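Side-chain contacts in C2 toxin component I (Clostridium botulinum, PDB 2J3X), which probably transfers ADP-ribose from NAD to host-cell actin, as the enzymatic component of a binary clostridial toxin: residues Ile304-Pro309 and Phe363-Arg368; Tyr298-Gly303 and Met416-Ile421; Ile60-Leu65 and Thr142-Ile147. The protein carries 2 engineered substitutions. All coordinates share one frame; numbering follows the deposited sequence.

Contact 1: Ile304-Pro309 and Phe363-Arg368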
loop_
_atom_site.group_PDB
_atom_site.type_symbol
_atom_site.label_atom_id
_atom_site.label_comp_id
_atom_site.label_asym_id
_atom_site.label_seq_id
_atom_site.Cartn_x
_atom_site.Cartn_y
_atom_site.Cartn_z
ATOM N N ILE A 304 8.822 9.680 17.290
ATOM C CA ILE A 304 10.230 9.874 17.638
ATOM C C ILE A 304 11.210 9.732 16.438
ATOM O O ILE A 304 12.082 10.586 16.242
ATOM C CB ILE A 304 10.670 8.979 18.837
ATOM C CG1 ILE A 304 9.830 9.306 20.074
ATOM C CG2 ILE A 304 12.200 9.146 19.081
ATOM C CD1 ILE A 304 9.926 10.727 20.453
ATOM N N PRO A 305 11.021 8.694 15.579
ATOM C CA PRO A 305 11.887 8.572 14.403
ATOM C C PRO A 305 11.841 9.765 13.459
ATOM O O PRO A 305 12.773 9.927 12.644
ATOM C CB PRO A 305 11.347 7.292 13.690
ATOM C CG PRO A 305 10.762 6.467 14.831
ATOM C CD PRO A 305 10.051 7.585 15.659
ATOM N N PHE A 306 10.796 10.606 13.540
ATOM C CA PHE A 306 10.677 11.745 12.617
ATOM C C PHE A 306 11.081 13.073 13.297
ATOM O O PHE A 306 10.757 14.140 12.821
ATOM C CB PHE A 306 9.233 11.817 12.182
ATOM C CG PHE A 306 8.777 10.533 11.543
ATOM C CD1 PHE A 306 9.226 10.213 10.257
ATOM C CD2 PHE A 306 8.070 9.585 12.288
ATOM C CE1 PHE A 306 8.859 8.979 9.685
ATOM C CE2 PHE A 306 7.691 8.350 11.717
ATOM C CZ PHE A 306 8.107 8.054 10.441
ATOM N N ASP A 307 11.656 12.963 14.486
ATOM C CA ASP A 307 11.950 14.167 15.291
ATOM C C ASP A 307 10.678 14.895 15.662
ATOM O O ASP A 307 10.615 16.163 15.649
ATOM C CB ASP A 307 12.895 15.107 14.530
ATOM C CG ASP A 307 14.298 14.554 14.414
ATOM O OD1 ASP A 307 14.588 13.486 14.989
ATOM O OD2 ASP A 307 15.155 15.205 13.758
ATOM N N LEU A 308 9.636 14.126 15.947
ATOM C CA LEU A 308 8.388 14.699 16.396
ATOM C C LEU A 308 8.117 14.224 17.826
ATOM O O LEU A 308 8.685 13.231 18.251
ATOM C CB LEU A 308 7.204 14.311 15.472
ATOM C CG LEU A 308 7.291 14.896 14.040
ATOM C CD1 LEU A 308 6.264 14.228 13.138
ATOM C CD2 LEU A 308 7.030 16.396 14.016
ATOM N N PRO A 309 7.248 14.930 18.549
ATOM C CA PRO A 309 6.905 14.430 19.913
ATOM C C PRO A 309 6.373 12.994 19.797
ATOM O O PRO A 309 5.710 12.697 18.803
ATOM C CB PRO A 309 5.746 15.349 20.329
ATOM C CG PRO A 309 5.958 16.588 19.600
ATOM C CD PRO A 309 6.559 16.199 18.230
ATOM N N PHE A 363 2.389 5.948 12.732
ATOM C CA PHE A 363 3.321 5.979 11.581
ATOM C C PHE A 363 3.579 4.530 11.139
ATOM O O PHE A 363 4.323 3.796 11.778
ATOM C CB PHE A 363 4.612 6.745 11.928
ATOM C CG PHE A 363 4.339 8.178 12.358
ATOM C CD1 PHE A 363 4.058 8.480 13.708
ATOM C CD2 PHE A 363 4.323 9.198 11.426
ATOM C CE1 PHE A 363 3.777 9.792 14.130
ATOM C CE2 PHE A 363 4.043 10.559 11.820
ATOM C CZ PHE A 363 3.772 10.857 13.210
ATOM N N ILE A 364 2.909 4.128 10.054
ATOM C CA ILE A 364 2.908 2.716 9.670
ATOM C C ILE A 364 3.893 2.550 8.519
ATOM O O ILE A 364 3.576 2.914 7.415
ATOM C CB ILE A 364 1.519 2.301 9.175
ATOM C CG1 ILE A 364 0.397 2.628 10.184
ATOM C CG2 ILE A 364 1.536 0.800 8.731
ATOM C CD1 ILE A 364 -1.004 2.863 9.509
ATOM N N PHE A 365 5.067 1.986 8.779
ATOM C CA PHE A 365 6.009 1.706 7.699
ATOM C C PHE A 365 5.549 0.474 6.965
ATOM O O PHE A 365 5.366 -0.577 7.582
ATOM C CB PHE A 365 7.423 1.506 8.152
ATOM C CG PHE A 365 8.137 2.814 8.415
ATOM C CD1 PHE A 365 8.732 3.516 7.382
ATOM C CD2 PHE A 365 8.143 3.346 9.696
ATOM C CE1 PHE A 365 9.415 4.739 7.630
ATOM C CE2 PHE A 365 8.819 4.576 9.944
ATOM C CZ PHE A 365 9.438 5.257 8.891
ATOM N N ARG A 366 5.293 0.669 5.667
ATOM C CA ARG A 366 4.883 -0.432 4.769
ATOM C C ARG A 366 6.168 -0.693 3.961
ATOM O O ARG A 366 6.450 -0.042 2.961
ATOM C CB ARG A 366 3.656 0.047 3.938
ATOM C CG ARG A 366 3.216 -1.067 2.905
ATOM C CD ARG A 366 1.875 -0.750 2.316
ATOM N NE ARG A 366 1.531 -1.775 1.315
ATOM C CZ ARG A 366 1.608 -1.601 -0.013
ATOM N NH1 ARG A 366 1.977 -0.416 -0.515
ATOM N NH2 ARG A 366 1.270 -2.636 -0.841
ATOM N N LEU A 367 6.983 -1.635 4.438
ATOM C CA LEU A 367 8.358 -1.792 3.959
ATOM C C LEU A 367 8.370 -2.837 2.856
ATOM O O LEU A 367 7.921 -3.948 3.080
ATOM C CB LEU A 367 9.282 -2.332 5.092
ATOM C CG LEU A 367 9.308 -1.349 6.275
ATOM C CD1 LEU A 367 10.070 -1.963 7.436
ATOM C CD2 LEU A 367 9.942 -0.020 5.817
ATOM N N ARG A 368 8.905 -2.496 1.693
ATOM C CA ARG A 368 9.137 -3.525 0.684
ATOM C C ARG A 368 10.418 -4.275 1.004
ATOM O O ARG A 368 11.510 -3.695 0.984
ATOM C CB ARG A 368 9.174 -2.882 -0.727
ATOM C CG ARG A 368 9.516 -3.958 -1.855
ATOM C CD ARG A 368 9.702 -3.214 -3.213
ATOM N NE ARG A 368 8.484 -2.421 -3.472
ATOM C CZ ARG A 368 8.426 -1.220 -4.076
ATOM N NH1 ARG A 368 9.515 -0.626 -4.504
ATOM N NH2 ARG A 368 7.240 -0.579 -4.202
#
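F306 reaches F363 and F365 from a short 3-10 turn that is closed by a backbone hydrogen bond, D307 N to I304 O at 3.0 Å. The meeting itself is entirely apolar and rests on three phenylalanine rings, with L308 at the margin. The closest approach brings F306 CE2 to 3.4 Å from F363 CG, while F306 CD2 lies over one face of the F363 ring, 3.8 Å above its plane and displaced toward the rim. Centroids 4.8 Å apart and planes inclined by 35° make this an oblique pair, neither a parallel stack nor a T-shape; the two side chains slide past each other in opposite directions. F365 meets F306 differently. Their planes are nearly parallel, 12° apart, yet the rings meet rim to rim: F306 CZ stands 3.5 Å from F365 CZ and neither ring covers the other. In F306, CG sits beside the backbone N (chi1 -57°), which carries the ring off the turn and toward the strand. P305 CB lies over one F306 face, near the rim, 4.2 Å above the plane. L308 adds a looser touch at about a right angle to F363, its CD1 being 4.2 Å from F363 CZ. F363 and F365 are alternate residues of one strand, and I364 between them points away from the turn. The resulting aromatic cluster belongs to the second ADP-ribosyltransferase unit of the chain, where the loop following strand 295-301 folds back against the neighbouring strand 363-369. Helix 326-336 supplies W336 and F332, both edge-to-face with F306, and F332 also meets F363. On the other side of strand 363-369 from strand 295-301, strand 414-426 brings I421 against F306 and F365, and V419 against F363.

Contact 2: Tyr298-Gly303 and Met416-Ile421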
loop_
_atom_site.group_PDB
_atom_site.type_symbol
_atom_site.label_atom_id
_atom_site.label_comp_id
_atom_site.label_asym_id
_atom_site.label_seq_id
_atom_site.Cartn_x
_atom_site.Cartn_y
_atom_site.Cartn_z
ATOM N N TYR A 298 5.558 -4.881 7.848
ATOM C CA TYR A 298 5.090 -3.624 8.483
ATOM C C TYR A 298 5.847 -3.335 9.758
ATOM O O TYR A 298 6.227 -4.247 10.505
ATOM C CB TYR A 298 3.598 -3.777 8.834
ATOM C CG TYR A 298 2.756 -3.742 7.601
ATOM C CD1 TYR A 298 2.423 -2.517 7.002
ATOM C CD2 TYR A 298 2.342 -4.971 6.984
ATOM C CE1 TYR A 298 1.640 -2.461 5.822
ATOM C CE2 TYR A 298 1.561 -4.963 5.796
ATOM C CZ TYR A 298 1.234 -3.693 5.221
ATOM O OH TYR A 298 0.485 -3.596 4.079
ATOM N N ARG A 299 6.041 -2.048 10.039
ATOM C CA ARG A 299 6.610 -1.653 11.328
ATOM C C ARG A 299 5.970 -0.312 11.719
ATOM O O ARG A 299 6.165 0.689 11.017
ATOM C CB ARG A 299 8.081 -1.462 11.164
ATOM C CG ARG A 299 8.828 -1.123 12.498
ATOM C CD ARG A 299 10.321 -1.090 12.220
ATOM N NE ARG A 299 11.033 -0.410 13.328
ATOM C CZ ARG A 299 11.245 -0.931 14.526
ATOM N NH1 ARG A 299 10.828 -2.165 14.816
ATOM N NH2 ARG A 299 11.882 -0.207 15.455
ATOM N N ARG A 300 5.204 -0.341 12.814
ATOM C CA ARG A 300 4.493 0.848 13.276
ATOM C C ARG A 300 5.348 1.525 14.352
ATOM O O ARG A 300 5.869 0.831 15.235
ATOM C CB ARG A 300 3.164 0.445 13.891
ATOM C CG ARG A 300 2.051 0.143 12.826
ATOM C CD ARG A 300 0.815 -0.448 13.531
ATOM N NE ARG A 300 -0.347 -0.510 12.643
ATOM C CZ ARG A 300 -1.256 0.457 12.527
ATOM N NH1 ARG A 300 -1.150 1.646 13.194
ATOM N NH2 ARG A 300 -2.225 0.292 11.678
ATOM N N VAL A 301 5.471 2.853 14.259
ATOM C CA VAL A 301 6.303 3.644 15.182
ATOM C C VAL A 301 5.543 4.881 15.582
ATOM O O VAL A 301 4.534 5.245 14.947
ATOM C CB VAL A 301 7.653 4.031 14.605
ATOM C CG1 VAL A 301 8.474 2.776 14.232
ATOM C CG2 VAL A 301 7.448 4.925 13.361
ATOM N N ASP A 302 6.017 5.547 16.637
ATOM C CA ASP A 302 5.371 6.792 17.020
ATOM C C ASP A 302 6.195 7.962 16.398
ATOM O O ASP A 302 6.899 7.767 15.404
ATOM C CB ASP A 302 5.261 6.862 18.552
ATOM C CG ASP A 302 6.631 6.902 19.238
ATOM O OD1 ASP A 302 7.690 7.112 18.592
ATOM O OD2 ASP A 302 6.680 6.731 20.482
ATOM N N GLY A 303 6.062 9.192 16.919
ATOM C CA GLY A 303 6.710 10.327 16.231
ATOM C C GLY A 303 8.222 10.443 16.381
ATOM O O GLY A 303 8.849 11.206 15.638
ATOM N N MET A 416 -8.464 6.949 14.410
ATOM C CA MET A 416 -7.278 7.777 14.516
ATOM C C MET A 416 -6.729 8.028 13.096
ATOM O O MET A 416 -6.642 7.083 12.291
ATOM C CB MET A 416 -6.249 7.076 15.431
ATOM C CG MET A 416 -5.024 7.898 15.682
ATOM S SD MET A 416 -3.778 7.034 16.665
ATOM C CE MET A 416 -4.876 6.196 17.742
ATOM N N THR A 417 -6.373 9.269 12.799
ATOM C CA THR A 417 -5.682 9.543 11.529
ATOM C C THR A 417 -4.266 8.998 11.668
ATOM O O THR A 417 -3.486 9.294 12.609
ATOM C CB THR A 417 -5.668 11.039 11.176
ATOM O OG1 THR A 417 -7.017 11.507 11.074
ATOM C CG2 THR A 417 -4.994 11.267 9.853
ATOM N N GLN A 418 -3.926 8.193 10.675
ATOM C CA GLN A 418 -2.604 7.575 10.624
ATOM C C GLN A 418 -2.066 7.664 9.209
ATOM O O GLN A 418 -2.768 8.092 8.305
ATOM C CB GLN A 418 -2.659 6.099 11.039
ATOM C CG GLN A 418 -3.440 5.898 12.380
ATOM C CD GLN A 418 -3.191 4.551 13.027
ATOM O OE1 GLN A 418 -2.976 3.543 12.349
ATOM N NE2 GLN A 418 -3.295 4.500 14.356
ATOM N N VAL A 419 -0.798 7.294 9.036
ATOM C CA VAL A 419 -0.205 7.419 7.679
ATOM C C VAL A 419 0.474 6.117 7.346
ATOM O O VAL A 419 1.273 5.573 8.169
ATOM C CB VAL A 419 0.803 8.613 7.590
ATOM C CG1 VAL A 419 0.049 10.018 7.585
ATOM C CG2 VAL A 419 1.948 8.494 8.685
ATOM N N VAL A 420 0.254 5.659 6.089
ATOM C CA VAL A 420 0.959 4.475 5.594
ATOM C C VAL A 420 2.149 4.932 4.761
ATOM O O VAL A 420 1.964 5.608 3.740
ATOM C CB VAL A 420 -0.053 3.646 4.725
ATOM C CG1 VAL A 420 0.645 2.416 4.086
ATOM C CG2 VAL A 420 -1.256 3.218 5.645
ATOM N N ILE A 421 3.337 4.577 5.239
ATOM C CA ILE A 421 4.573 5.115 4.709
ATOM C C ILE A 421 5.215 4.008 3.848
ATOM O O ILE A 421 5.856 3.071 4.363
ATOM C CB ILE A 421 5.511 5.541 5.874
ATOM C CG1 ILE A 421 4.803 6.630 6.737
ATOM C CG2 ILE A 421 6.850 6.093 5.283
ATOM C CD1 ILE A 421 5.608 6.931 8.033
#
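R300 and Q418 carry this contact through hydrogen bonds to a single oxygen. The principal bond runs from R300 NH1 to Q418 OE1, 2.8 Å long and nearly straight, with an N-H...O angle of 162°. On the donor side it is well placed, since OE1 lies at the edge of the guanidinium and in its plane; on the acceptor side NH1 is tilted 32° from the amide carbonyl plane. R300 NH2 adds a second, weak bond to the same OE1 at 3.4 Å, so the oxygen is held by two donors of unequal strength. The guanidinium and amide planes are turned 56° against each other, and the two side chains cross at about a right angle. R300 spans the distance by running extended from CG to NE, and Q418 is likewise extended beyond CG.

The backbones stay apart: the nearest CA atoms, those of R300 and V420, are 9.2 Å from each other. Strand 363-369 explains the gap, for it lies between strands 295-301 and 414-426 in the mixed sheet of the second ADP-ribosyltransferase unit, and I364 from that middle strand touches both R300 and Q418. The sequence Y298-R299 matches the aromatic-arginine signature of this transferase family. R299 NE is hydrogen-bonded to a glycerol that probably comes from the crystallisation liquor, though such molecules often mark pockets.

Further polar bonds fix each partner's rotation. R300 NE donates to S353 O and NH2 to T354 OG1, which ties the guanidinium to the loop after strand 347-350. Q418 NE2 donates to S359 O, an arrangement that settles which end of the amide is the oxygen facing R300. NE2 also makes a weak bond to M416 SD at 3.5 Å, within its own strand.

Contact 3: Ile60-Leu65 and Thr142-Ile147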
loop_
_atom_site.group_PDB
_atom_site.type_symbol
_atom_site.label_atom_id
_atom_site.label_comp_id
_atom_site.label_asym_id
_atom_site.label_seq_id
_atom_site.Cartn_x
_atom_site.Cartn_y
_atom_site.Cartn_z
ATOM N N ILE A 60 -9.649 -0.336 6.814
ATOM C CA ILE A 60 -9.705 -1.678 7.419
ATOM C C ILE A 60 -8.509 -2.560 7.192
ATOM O O ILE A 60 -8.272 -3.448 8.012
ATOM C CB ILE A 60 -11.019 -2.414 7.078
ATOM C CG1 ILE A 60 -11.078 -2.660 5.558
ATOM C CG2 ILE A 60 -12.257 -1.545 7.566
ATOM C CD1 ILE A 60 -12.418 -3.192 5.068
ATOM N N LEU A 61 -7.711 -2.298 6.123
ATOM C CA LEU A 61 -6.469 -3.079 5.913
ATOM C C LEU A 61 -5.434 -2.754 7.016
ATOM O O LEU A 61 -4.454 -3.482 7.228
ATOM C CB LEU A 61 -5.846 -2.708 4.554
ATOM C CG LEU A 61 -6.784 -2.850 3.339
ATOM C CD1 LEU A 61 -5.900 -2.379 2.091
ATOM C CD2 LEU A 61 -7.177 -4.269 3.207
ATOM N N PHE A 62 -5.621 -1.573 7.660
ATOM C CA PHE A 62 -4.662 -1.015 8.636
ATOM C C PHE A 62 -5.355 -0.782 9.990
ATOM O O PHE A 62 -5.071 0.191 10.688
ATOM C CB PHE A 62 -4.040 0.286 8.091
ATOM C CG PHE A 62 -3.343 0.065 6.755
ATOM C CD1 PHE A 62 -2.165 -0.708 6.667
ATOM C CD2 PHE A 62 -3.980 0.507 5.574
ATOM C CE1 PHE A 62 -1.573 -0.959 5.346
ATOM C CE2 PHE A 62 -3.414 0.227 4.306
ATOM C CZ PHE A 62 -2.232 -0.478 4.216
ATOM N N SER A 63 -6.306 -1.679 10.295
ATOM C CA SER A 63 -6.953 -1.741 11.593
ATOM C C SER A 63 -6.768 -3.152 12.128
ATOM O O SER A 63 -6.640 -4.127 11.350
ATOM C CB SER A 63 -8.438 -1.427 11.443
ATOM O OG SER A 63 -8.634 -0.127 10.867
ATOM N N SER A 64 -6.714 -3.297 13.456
ATOM C CA SER A 64 -6.454 -4.625 14.049
ATOM C C SER A 64 -7.600 -5.642 13.749
ATOM O O SER A 64 -8.771 -5.249 13.614
ATOM C CB SER A 64 -6.280 -4.562 15.579
ATOM O OG SER A 64 -7.542 -4.325 16.188
ATOM N N LEU A 65 -7.267 -6.941 13.752
ATOM C CA LEU A 65 -8.293 -7.999 13.597
ATOM C C LEU A 65 -9.322 -7.896 14.747
ATOM O O LEU A 65 -10.516 -8.118 14.527
ATOM C CB LEU A 65 -7.645 -9.415 13.479
ATOM C CG LEU A 65 -6.585 -9.394 12.331
ATOM C CD1 LEU A 65 -5.697 -10.662 12.304
ATOM C CD2 LEU A 65 -7.210 -9.222 10.994
ATOM N N THR A 142 0.620 1.053 -4.765
ATOM C CA THR A 142 -0.565 0.258 -4.513
ATOM C C THR A 142 -1.821 1.101 -4.317
ATOM O O THR A 142 -1.831 2.108 -3.557
ATOM C CB THR A 142 -0.312 -0.590 -3.220
ATOM O OG1 THR A 142 0.939 -1.267 -3.385
ATOM C CG2 THR A 142 -1.473 -1.587 -2.939
ATOM N N LYS A 143 -2.919 0.672 -4.961
ATOM C CA LYS A 143 -4.227 1.222 -4.712
ATOM C C LYS A 143 -4.895 0.340 -3.651
ATOM O O LYS A 143 -5.317 -0.767 -3.918
ATOM C CB LYS A 143 -5.052 1.218 -6.019
ATOM C CG LYS A 143 -6.406 1.974 -5.839
ATOM C CD LYS A 143 -6.236 3.494 -6.006
ATOM C CE LYS A 143 -7.587 4.199 -5.886
ATOM N NZ LYS A 143 -7.259 5.658 -6.014
ATOM N N PHE A 144 -4.917 0.826 -2.408
ATOM C CA PHE A 144 -5.461 0.005 -1.325
ATOM C C PHE A 144 -6.946 -0.275 -1.454
ATOM O O PHE A 144 -7.392 -1.381 -1.102
ATOM C CB PHE A 144 -5.152 0.676 0.030
ATOM C CG PHE A 144 -3.702 0.914 0.240
ATOM C CD1 PHE A 144 -2.784 -0.158 0.382
ATOM C CD2 PHE A 144 -3.224 2.232 0.308
ATOM C CE1 PHE A 144 -1.394 0.112 0.614
ATOM C CE2 PHE A 144 -1.860 2.508 0.526
ATOM C CZ PHE A 144 -0.946 1.447 0.662
ATOM N N SER A 145 -7.698 0.667 -2.015
ATOM C CA SER A 145 -9.144 0.525 -2.156
ATOM C C SER A 145 -9.403 -0.226 -3.461
ATOM O O SER A 145 -8.464 -0.634 -4.129
ATOM C CB SER A 145 -9.843 1.890 -2.225
ATOM O OG SER A 145 -9.375 2.619 -3.381
ATOM N N PHE A 146 -10.680 -0.431 -3.775
ATOM C CA PHE A 146 -11.052 -0.878 -5.124
ATOM C C PHE A 146 -10.459 0.128 -6.099
ATOM O O PHE A 146 -10.356 1.331 -5.772
ATOM C CB PHE A 146 -12.561 -0.839 -5.254
ATOM C CG PHE A 146 -13.238 -1.691 -4.232
ATOM C CD1 PHE A 146 -13.167 -3.104 -4.318
ATOM C CD2 PHE A 146 -13.870 -1.085 -3.146
ATOM C CE1 PHE A 146 -13.805 -3.930 -3.344
ATOM C CE2 PHE A 146 -14.514 -1.890 -2.166
ATOM C CZ PHE A 146 -14.489 -3.291 -2.263
ATOM N N ILE A 147 -10.110 -0.348 -7.281
ATOM C CA ILE A 147 -9.546 0.500 -8.320
ATOM C C ILE A 147 -10.594 0.639 -9.427
ATOM O O ILE A 147 -11.388 -0.300 -9.673
ATOM C CB ILE A 147 -8.178 -0.081 -8.776
ATOM C CG1 ILE A 147 -7.362 0.903 -9.600
ATOM C CG2 ILE A 147 -8.366 -1.422 -9.490
ATOM C CD1 ILE A 147 -5.966 0.339 -9.992
#
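F62 drives the edge of its ring into the face of F144, a T-shaped pair formed where the first ADP-ribosyltransferase unit of the chain borders the second. The planes stand at 89° and the centroids are 5.2 Å apart. F62 CZ is the leading atom, 3.7 Å from F144 CE1, and it comes down toward the rim of the F144 ring instead of its middle. Relative to the F62 ring, F144 CD1 lies at the edge and in plane, as an edge-to-face pair demands.

L61 crosses F144 at a slant nearer the backbone; its CD1 lies 3.8 Å from F144 CB and 3.7 Å from F144 O, over neither a face nor an edge of the ring. L61 CB sits over the rim of one F62 face, 3.8 Å above the plane, and so flanks the stem of the T. All three side chains are buried. F62 also touches I406, and F144 touches R402 and T404, all on strand 397-411 of the second unit; T58 of helix 47-59 packs on F144 as well.

The far face of the F144 ring is backed near the rim by T142 O, 4.0 Å above the plane, an oxygen that itself accepts a hydrogen bond from R402 NH2.

How the contacts relate
All three contacts are buried, but their chemistry differs. Contacts 1 and 2, with centres about 6 Å apart, share one sheet: the strand used by contact 1 runs between the two strands that contact 2 bridges, and I364 O to I421 N (2.7 Å) is a probable hydrogen bond joining them. Contact 1 is wholly aromatic and aliphatic, whereas contact 2 is polar. Contact 3, in the first unit, is apolar like contact 1 but has a perpendicular pair in place of the oblique and rim-to-rim rings. It meets the second unit through R366 NH2, 2.9 Å from T142 OG1, and through V420, whose methyls pack on F62 and F144.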